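Local coordinates for Non-structural polyprotein (Sindbis virus, PDB 4GUA) that carries the nsP2 cysteine protease, which probably processes the viral polyprotein, joined to the nsP3 macro and zinc-binding domains, at residues 282-287 and 512-517. Numbering follows the deposited sequence.
Sequences TALARK and MEIDDE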
# COMPACT_ATOMS: atom_id res chain seq x y z
N THR A 282 -3.77 -3.22 -3.13
CA THR A 282 -2.43 -3.11 -3.71
C THR A 282 -2.35 -3.88 -5.03
O THR A 282 -1.85 -3.37 -6.03
CB THR A 282 -1.35 -3.62 -2.75
OG1 THR A 282 -1.29 -2.77 -1.61
CG2 THR A 282 -0.00 -3.63 -3.43
N ALA A 283 -2.82 -5.12 -5.02
CA ALA A 283 -2.80 -5.94 -6.23
C ALA A 283 -3.63 -5.27 -7.32
O ALA A 283 -3.26 -5.25 -8.49
CB ALA A 283 -3.34 -7.32 -5.93
N LEU A 284 -4.76 -4.72 -6.90
CA LEU A 284 -5.70 -4.08 -7.82
C LEU A 284 -5.05 -2.83 -8.39
O LEU A 284 -5.17 -2.55 -9.58
CB LEU A 284 -6.98 -3.73 -7.07
CG LEU A 284 -8.17 -3.28 -7.90
CD1 LEU A 284 -8.45 -4.21 -9.07
CD2 LEU A 284 -9.37 -3.20 -6.99
N ALA A 285 -4.36 -2.11 -7.53
CA ALA A 285 -3.73 -0.85 -7.91
C ALA A 285 -2.58 -1.09 -8.88
O ALA A 285 -2.30 -0.25 -9.74
CB ALA A 285 -3.21 -0.14 -6.67
N ARG A 286 -1.91 -2.23 -8.75
CA ARG A 286 -0.79 -2.53 -9.62
C ARG A 286 -1.23 -2.51 -11.09
O ARG A 286 -0.41 -2.29 -11.99
CB ARG A 286 -0.17 -3.90 -9.26
CG ARG A 286 1.27 -3.77 -8.79
CD ARG A 286 2.02 -5.08 -8.48
NE ARG A 286 1.20 -6.27 -8.25
CZ ARG A 286 0.76 -6.67 -7.06
NH1 ARG A 286 1.00 -5.95 -5.97
NH2 ARG A 286 0.05 -7.78 -6.96
N LYS A 287 -2.52 -2.74 -11.33
CA LYS A 287 -3.05 -2.80 -12.69
C LYS A 287 -3.33 -1.44 -13.34
O LYS A 287 -3.69 -1.38 -14.52
CB LYS A 287 -4.34 -3.62 -12.70
CG LYS A 287 -4.17 -5.05 -12.24
CD LYS A 287 -5.48 -5.82 -12.26
CE LYS A 287 -5.29 -7.23 -11.73
NZ LYS A 287 -4.26 -8.00 -12.47
N MET A 512 -6.36 -11.22 -15.68
CA MET A 512 -7.01 -10.19 -14.89
C MET A 512 -7.16 -10.54 -13.41
O MET A 512 -7.77 -9.79 -12.66
CB MET A 512 -8.38 -9.89 -15.50
CG MET A 512 -8.66 -8.41 -15.69
SD MET A 512 -7.41 -7.54 -16.67
CE MET A 512 -8.44 -6.67 -17.85
N GLU A 513 -6.61 -11.68 -13.00
CA GLU A 513 -6.77 -12.12 -11.62
C GLU A 513 -6.07 -11.11 -10.69
O GLU A 513 -5.03 -10.54 -11.04
CB GLU A 513 -6.22 -13.54 -11.43
CG GLU A 513 -7.02 -14.40 -10.44
CD GLU A 513 -8.32 -15.00 -11.05
OE1 GLU A 513 -8.36 -15.24 -12.29
OE2 GLU A 513 -9.31 -15.18 -10.31
N ILE A 514 -6.63 -10.90 -9.50
CA ILE A 514 -6.01 -10.05 -8.50
C ILE A 514 -5.31 -10.94 -7.48
O ILE A 514 -5.96 -11.53 -6.62
CB ILE A 514 -7.11 -9.25 -7.75
CG1 ILE A 514 -7.88 -8.36 -8.73
CG2 ILE A 514 -6.53 -8.41 -6.63
CD1 ILE A 514 -9.18 -7.82 -8.18
N ASP A 515 -3.98 -11.00 -7.52
CA ASP A 515 -3.29 -11.89 -6.60
C ASP A 515 -2.80 -11.05 -5.44
O ASP A 515 -1.80 -10.36 -5.53
CB ASP A 515 -2.10 -12.56 -7.29
CG ASP A 515 -1.59 -13.77 -6.53
OD1 ASP A 515 -2.03 -13.99 -5.39
OD2 ASP A 515 -0.74 -14.51 -7.09
N ASP A 516 -3.51 -11.15 -4.32
CA ASP A 516 -3.20 -10.34 -3.15
C ASP A 516 -2.24 -11.04 -2.20
O ASP A 516 -1.73 -10.41 -1.28
CB ASP A 516 -4.49 -9.94 -2.43
CG ASP A 516 -5.39 -11.11 -2.14
OD1 ASP A 516 -5.33 -12.12 -2.88
OD2 ASP A 516 -6.20 -11.02 -1.20
N GLU A 517 -1.99 -12.33 -2.43
CA GLU A 517 -1.01 -13.06 -1.63
C GLU A 517 0.42 -12.86 -2.15
O GLU A 517 1.37 -12.78 -1.37
CB GLU A 517 -1.36 -14.54 -1.54
CG GLU A 517 -0.96 -15.37 -2.75
CD GLU A 517 -0.45 -16.76 -2.41
OE1 GLU A 517 -0.39 -17.12 -1.21
OE2 GLU A 517 -0.12 -17.51 -3.36
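An extended loop segment from the nsP3 part of the precursor, between helix 488-502 and strand 519-520, is laid over the C-terminal part of helix 275-286 in the nsP2 part, where Ala283, Leu284 and Lys287 meet Ile514 and the backbone around it. This helix flanks a mixed sheet with one reversed strand, 305-312, next to the edge strand 288-294, as in the methyltransferase-like domain of alphavirus nsP2. Ile514 buries more against 282-287 than any other residue of the 512-517 loop, and its two branches go to different partners. Its CG2 branch, anti to the backbone N, sits on Ala283 CB at 3.4 Å, while the longer branch ends at CD1, 3.8 Å from Leu284 CD1, the two side chains crossing at a slant. Ala283 CB also lies 3.4 Å from Asp515 O, and the CA atoms of Ala283 and Asp516 are 5.4 Å apart. Lys287 reaches out with an extended chain that turns only at its last torsion (chi4 -57°), which brings its ammonium to the loop backbone. There Lys287 NZ donates to Glu513 O at 3.0 Å, approaching from above the carbonyl plane, 42° out of it; the same nitrogen also bonds Asn314 OD1, so this buried charge has at least two oxygen partners. The Arg286 guanidinium turns an edge to Asp515 O, with NH2 3.5 Å from that oxygen. Farther along the loop, Asp516 forms a salt bridge with Lys249 of helix 237-257. That helix also touches Leu284 and Lys287 through Ser252 and Leu256, and Met512 packs on it at Arg253 and Leu256, while strand 305-312 meets Leu284 through Phe309 and both Lys287 and Met512 through Leu312.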